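Local coordinates for protein histidinol-phosphatase (Listeria monocytogenes serotype 4b str. H7858, PDB 6NLR) that probably hydrolyses L-histidinol phosphate to L-histidinol and phosphate in histidine biosynthesis, using a trinuclear metal centre of the PHP family, at residues G180-C185 / Y219-N224; G162-I167 / F207-A212. One frame throughout, in Å; residues are numbered along the deposited sequence.

Contact 1: G180-C185 / Y219-N224; sequences GHISLC and YELDFN. With MN (manganese (II) ion), chain E.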
loop_
_atom_site.group_PDB
_atom_site.type_symbol
_atom_site.label_atom_id
_atom_site.label_comp_id
_atom_site.label_asym_id
_atom_site.label_seq_id
_atom_site.Cartn_x
_atom_site.Cartn_y
_atom_site.Cartn_z
ATOM N N GLY A 180 -2.937 -3.708 -0.773
ATOM C CA GLY A 180 -1.642 -3.078 -0.920
ATOM C C GLY A 180 -0.492 -3.898 -0.349
ATOM O O GLY A 180 -0.654 -4.486 0.732
ATOM N N HIS A 181 0.632 -3.917 -1.068
ATOM C CA HIS A 181 1.955 -4.482 -0.663
ATOM C C HIS A 181 1.837 -5.476 0.503
ATOM O O HIS A 181 2.284 -5.125 1.606
ATOM C CB HIS A 181 2.927 -3.327 -0.344
ATOM C CG HIS A 181 2.340 -2.197 0.446
ATOM N ND1 HIS A 181 1.686 -2.407 1.660
ATOM C CD2 HIS A 181 2.345 -0.851 0.222
ATOM C CE1 HIS A 181 1.308 -1.223 2.149
ATOM N NE2 HIS A 181 1.693 -0.247 1.284
ATOM N N ILE A 182 1.366 -6.714 0.273
ATOM C CA ILE A 182 0.994 -7.633 1.394
ATOM C C ILE A 182 2.199 -8.347 2.036
ATOM O O ILE A 182 1.959 -9.343 2.744
ATOM C CB ILE A 182 -0.071 -8.659 0.982
ATOM C CG1 ILE A 182 0.415 -9.602 -0.120
ATOM C CG2 ILE A 182 -1.376 -7.967 0.640
ATOM C CD1 ILE A 182 -0.405 -10.887 -0.208
ATOM N N SER A 183 3.432 -7.882 1.866
ATOM C CA SER A 183 4.583 -8.385 2.662
ATOM C C SER A 183 5.385 -7.194 3.201
ATOM O O SER A 183 6.647 -7.281 3.241
ATOM C CB SER A 183 5.442 -9.320 1.841
ATOM O OG SER A 183 5.974 -8.643 0.702
ATOM N N LEU A 184 4.688 -6.133 3.612
ATOM C CA LEU A 184 5.329 -4.869 4.081
ATOM C C LEU A 184 6.144 -5.136 5.358
ATOM O O LEU A 184 7.022 -4.332 5.671
ATOM C CB LEU A 184 4.273 -3.786 4.330
ATOM C CG LEU A 184 4.845 -2.380 4.569
ATOM C CD1 LEU A 184 5.452 -1.819 3.281
ATOM C CD2 LEU A 184 3.762 -1.446 5.080
ATOM N N CYS A 185 5.863 -6.227 6.063
ATOM C CA CYS A 185 6.652 -6.731 7.222
ATOM C C CYS A 185 8.098 -7.062 6.806
ATOM O O CYS A 185 8.919 -7.256 7.729
ATOM C CB CYS A 185 5.982 -7.953 7.845
ATOM S SG CYS A 185 5.746 -9.359 6.709
ATOM N N TYR A 219 -10.830 -10.509 -5.042
ATOM C CA TYR A 219 -9.945 -9.339 -4.852
ATOM C C TYR A 219 -8.723 -9.509 -5.753
ATOM O O TYR A 219 -8.541 -10.569 -6.395
ATOM C CB TYR A 219 -9.568 -9.176 -3.383
ATOM C CG TYR A 219 -10.632 -8.647 -2.453
ATOM C CD1 TYR A 219 -11.877 -8.218 -2.896
ATOM C CD2 TYR A 219 -10.359 -8.526 -1.099
ATOM C CE1 TYR A 219 -12.820 -7.708 -2.013
ATOM C CE2 TYR A 219 -11.294 -8.035 -0.207
ATOM C CZ TYR A 219 -12.539 -7.640 -0.661
ATOM O OH TYR A 219 -13.438 -7.132 0.224
ATOM N N GLU A 220 -7.883 -8.486 -5.803
ATOM C CA GLU A 220 -6.611 -8.583 -6.554
ATOM C C GLU A 220 -5.504 -8.040 -5.660
ATOM O O GLU A 220 -5.815 -7.517 -4.564
ATOM C CB GLU A 220 -6.746 -7.875 -7.907
ATOM C CG GLU A 220 -7.114 -6.422 -7.786
ATOM C CD GLU A 220 -7.313 -5.670 -9.101
ATOM O OE1 GLU A 220 -7.372 -6.344 -10.175
ATOM O OE2 GLU A 220 -7.440 -4.403 -9.042
ATOM N N LEU A 221 -4.258 -8.171 -6.110
ATOM C CA LEU A 221 -3.067 -7.789 -5.323
ATOM C C LEU A 221 -2.265 -6.718 -6.059
ATOM O O LEU A 221 -2.111 -6.800 -7.288
ATOM C CB LEU A 221 -2.223 -9.030 -5.046
ATOM C CG LEU A 221 -2.906 -10.071 -4.167
ATOM C CD1 LEU A 221 -2.064 -11.329 -4.050
ATOM C CD2 LEU A 221 -3.217 -9.467 -2.808
ATOM N N ASP A 222 -1.819 -5.732 -5.272
ATOM C CA ASP A 222 -0.771 -4.725 -5.575
ATOM C C ASP A 222 0.546 -5.485 -5.723
ATOM O O ASP A 222 1.011 -6.042 -4.708
ATOM C CB ASP A 222 -0.783 -3.699 -4.438
ATOM C CG ASP A 222 0.199 -2.532 -4.473
ATOM O OD1 ASP A 222 0.374 -1.950 -5.555
ATOM O OD2 ASP A 222 0.726 -2.179 -3.372
ATOM N N PHE A 223 1.098 -5.570 -6.929
ATOM C CA PHE A 223 2.464 -6.115 -7.139
ATOM C C PHE A 223 3.394 -4.908 -7.035
ATOM O O PHE A 223 3.589 -4.173 -8.025
ATOM C CB PHE A 223 2.617 -6.863 -8.463
ATOM C CG PHE A 223 3.997 -7.439 -8.667
ATOM C CD1 PHE A 223 5.067 -6.636 -9.063
ATOM C CD2 PHE A 223 4.241 -8.781 -8.455
ATOM C CE1 PHE A 223 6.330 -7.163 -9.260
ATOM C CE2 PHE A 223 5.516 -9.307 -8.635
ATOM C CZ PHE A 223 6.561 -8.501 -9.035
ATOM N N ASN A 224 3.911 -4.687 -5.828
ATOM C CA ASN A 224 4.533 -3.402 -5.433
ATOM C C ASN A 224 6.071 -3.514 -5.510
ATOM O O ASN A 224 6.666 -4.346 -4.794
ATOM C CB ASN A 224 3.943 -2.992 -4.096
ATOM C CG ASN A 224 4.343 -1.606 -3.649
ATOM O OD1 ASN A 224 5.514 -1.233 -3.745
ATOM N ND2 ASN A 224 3.364 -0.856 -3.159
HETATM MN MN MN E . 1.474 1.857 1.570
HETATM O O HOH W 1 0.067 -6.895 -2.310
HETATM O O HOH W 2 3.599 1.395 2.383
HETATM O O HOH W 3 2.090 2.179 -0.091
#
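His-181 lies alongside Asn-224 and Asp-222, the three side chains pointing the same way from a loop and from strand 220-224. Its CB rests on CB of Asn-224 at 3.9 Å. CG, turned between the backbone N and the carbonyl carbon (chi1 42°), directs the ring along the amide of Asn-224, whose ND2 comes up near the ring plane at CD2, 3.5 Å away, with amide and ring planes 55° apart. Leu-184 CD1 sits over the centre of one ring face. At the tip, NE2 binds a manganese ion at 2.1 Å; Glu-93 and His-123 are its other protein ligands, and two waters join them. At the backbone, His-181 N donates to Asp-222 OD2 (2.9 Å), which receives it on its anti lone pair. The same oxygen accepts Asn-224 ND2 at 3.0 Å on its syn side, 25° out of the carboxylate plane; that amide also donates to Asp-258, a cobalt ligand. One water takes the N-H of Ile-182 and donates to Asp-222 O; the side chains of Ile-182 and Leu-221 cross at about a right angle, with Ile-182 CD1 4.1 Å from Leu-221 CD2. Asp-222 OD2 thus takes two firm N-H bonds and a weak one from the cobalt ligand His-6, consistent with a second-shell oxygen positioning the backbone of a manganese ligand and the amide beside it.

Contact 2: G162-I167 / F207-A212; sequences GVKQSI and FRVILA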
loop_
_atom_site.group_PDB
_atom_site.type_symbol
_atom_site.label_atom_id
_atom_site.label_comp_id
_atom_site.label_asym_id
_atom_site.label_seq_id
_atom_site.Cartn_x
_atom_site.Cartn_y
_atom_site.Cartn_z
ATOM N N GLY A 162 -3.347 -8.897 10.562
ATOM C CA GLY A 162 -3.909 -7.589 10.166
ATOM C C GLY A 162 -4.354 -7.590 8.708
ATOM O O GLY A 162 -5.437 -7.043 8.397
ATOM N N VAL A 163 -3.532 -8.143 7.823
ATOM C CA VAL A 163 -3.836 -8.233 6.362
ATOM C C VAL A 163 -5.115 -9.057 6.191
ATOM O O VAL A 163 -6.011 -8.619 5.477
ATOM C CB VAL A 163 -2.656 -8.832 5.575
ATOM C CG1 VAL A 163 -3.040 -9.111 4.128
ATOM C CG2 VAL A 163 -1.426 -7.925 5.661
ATOM N N LYS A 164 -5.197 -10.203 6.865
ATOM C CA LYS A 164 -6.368 -11.103 6.827
ATOM C C LYS A 164 -7.616 -10.327 7.276
ATOM O O LYS A 164 -8.652 -10.415 6.597
ATOM C CB LYS A 164 -6.088 -12.338 7.685
ATOM C CG LYS A 164 -7.220 -13.356 7.747
ATOM C CD LYS A 164 -6.801 -14.612 8.476
ATOM C CE LYS A 164 -7.879 -15.676 8.512
ATOM N NZ LYS A 164 -8.912 -15.357 9.522
ATOM N N GLN A 165 -7.533 -9.598 8.388
ATOM C CA GLN A 165 -8.640 -8.744 8.883
ATOM C C GLN A 165 -9.043 -7.717 7.818
ATOM O O GLN A 165 -10.265 -7.507 7.623
ATOM C CB GLN A 165 -8.240 -8.047 10.181
ATOM C CG GLN A 165 -8.267 -8.958 11.395
ATOM C CD GLN A 165 -7.842 -8.180 12.615
ATOM O OE1 GLN A 165 -6.817 -7.509 12.624
ATOM N NE2 GLN A 165 -8.663 -8.222 13.635
ATOM N N SER A 166 -8.075 -7.083 7.145
ATOM C CA SER A 166 -8.368 -6.093 6.068
ATOM C C SER A 166 -9.185 -6.762 4.947
ATOM O O SER A 166 -10.133 -6.145 4.425
ATOM C CB SER A 166 -7.114 -5.426 5.549
ATOM O OG SER A 166 -6.406 -6.248 4.624
ATOM N N ILE A 167 -8.871 -8.002 4.599
ATOM C CA ILE A 167 -9.588 -8.736 3.513
ATOM C C ILE A 167 -11.013 -9.071 3.958
ATOM O O ILE A 167 -11.939 -8.907 3.142
ATOM C CB ILE A 167 -8.795 -9.980 3.090
ATOM C CG1 ILE A 167 -7.454 -9.571 2.464
ATOM C CG2 ILE A 167 -9.612 -10.851 2.158
ATOM C CD1 ILE A 167 -6.418 -10.677 2.482
ATOM N N PHE A 207 0.002 -17.140 4.702
ATOM C CA PHE A 207 -0.083 -16.626 3.313
ATOM C C PHE A 207 -1.108 -17.461 2.514
ATOM O O PHE A 207 -1.889 -16.876 1.757
ATOM C CB PHE A 207 1.283 -16.585 2.643
ATOM C CG PHE A 207 2.052 -15.305 2.856
ATOM C CD1 PHE A 207 1.572 -14.089 2.384
ATOM C CD2 PHE A 207 3.298 -15.328 3.464
ATOM C CE1 PHE A 207 2.309 -12.919 2.522
ATOM C CE2 PHE A 207 4.034 -14.161 3.610
ATOM C CZ PHE A 207 3.540 -12.955 3.139
ATOM N N ARG A 208 -1.134 -18.777 2.687
ATOM C CA ARG A 208 -2.052 -19.657 1.909
ATOM C C ARG A 208 -3.496 -19.308 2.281
ATOM O O ARG A 208 -4.328 -19.203 1.362
ATOM C CB ARG A 208 -1.758 -21.141 2.144
ATOM C CG ARG A 208 -0.543 -21.619 1.359
ATOM C CD ARG A 208 -0.402 -23.126 1.236
ATOM N NE ARG A 208 -0.189 -23.694 2.560
ATOM C CZ ARG A 208 1.001 -23.906 3.134
ATOM N NH1 ARG A 208 2.132 -23.613 2.512
ATOM N NH2 ARG A 208 1.054 -24.411 4.356
ATOM N N VAL A 209 -3.757 -19.108 3.575
ATOM C CA VAL A 209 -5.113 -18.753 4.084
ATOM C C VAL A 209 -5.503 -17.403 3.469
ATOM O O VAL A 209 -6.631 -17.295 2.939
ATOM C CB VAL A 209 -5.148 -18.740 5.628
ATOM C CG1 VAL A 209 -6.390 -18.042 6.177
ATOM C CG2 VAL A 209 -5.060 -20.160 6.179
ATOM N N ILE A 210 -4.596 -16.418 3.516
ATOM C CA ILE A 210 -4.840 -15.053 2.956
ATOM C C ILE A 210 -5.139 -15.163 1.463
ATOM O O ILE A 210 -6.134 -14.531 1.025
ATOM C CB ILE A 210 -3.657 -14.110 3.245
ATOM C CG1 ILE A 210 -3.671 -13.647 4.703
ATOM C CG2 ILE A 210 -3.619 -12.941 2.279
ATOM C CD1 ILE A 210 -2.366 -13.018 5.129
ATOM N N LEU A 211 -4.366 -15.952 0.703
ATOM C CA LEU A 211 -4.572 -16.004 -0.773
ATOM C C LEU A 211 -5.909 -16.688 -1.089
ATOM O O LEU A 211 -6.595 -16.186 -2.004
ATOM C CB LEU A 211 -3.397 -16.699 -1.461
ATOM C CG LEU A 211 -2.078 -15.924 -1.369
ATOM C CD1 LEU A 211 -0.960 -16.708 -2.020
ATOM C CD2 LEU A 211 -2.205 -14.530 -1.998
ATOM N N ALA A 212 -6.277 -17.757 -0.375
ATOM C CA ALA A 212 -7.565 -18.466 -0.582
ATOM C C ALA A 212 -8.708 -17.460 -0.391
ATOM O O ALA A 212 -9.663 -17.474 -1.207
ATOM C CB ALA A 212 -7.715 -19.660 0.349
#
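Ile-210 meets Val-163, Lys-164 and Ile-167 without any ring, amide or carboxylate in between; the flat side chain that comes closest is the ring of Phe-207, which packs instead on Leu-160 and on Ile-242 of helix 240-248. The contact joins two neighbouring outer helices of the TIM-barrel-like PHP fold, 152-168 and 201-217. Their local axes run nearly parallel, 12° apart, with a closest approach of 10.1 Å, and the backbones come nearest at Lys-164 and Ile-210. Ile-210 supplies the largest share of the buried surface because each of its branches finds a different partner. Ile-210 CG2 takes Ile-167 CD1 at 3.6 Å, the two side chains crossing at about a right angle. Ile-210 CD1 reaches Val-163 CG1 at 4.1 Å, these two side chains also crossing at about a right angle. Between them Ile-210 CG1 lies against CB of Lys-164, and this CG1 sits opposite the carbonyl carbon (chi1 -76°), a turn that lets CD1 extend toward Val-163 while CG2 stays with Ile-167. Leu-160 adds to the apolar surroundings of Ile-210, and Leu-213 and Val-214 to those of Ile-167. Lys-164 is amphipathic here: its chain runs straight from CB as far as CE, covering Val-209 on the way, and bends only at the last torsion to bring NZ to a salt bridge with Glu-168 of its own helix. The methylene next to that ammonium group packs on the valine, with Lys-164 CE 3.6 Å from Val-209 CG1.

Overall arrangement
The centres of the two contacts lie about 11 Å apart, and their segments alternate along the chain: 162-167, 180-185, 207-212, 219-224. Strand 178-179, helix 201-217 and the parallel strand 220-224 form a beta-alpha-beta crossover, with helix 152-168 leading into it. Contact 2 lies in the helical layer outside the sheet; contact 1 lies between strand 220-224 and the loop after strand 178-179, with a metal ligand at one end and Ile-182 and Leu-221 turned to the helices. Ile-182 CG2 packs on Val-163 CG1 at 4.0 Å, and Leu-221 CD1 on Leu-211 CD2 at 3.8 Å. A continuous apolar core therefore links the paired helices to the loop holding His-181.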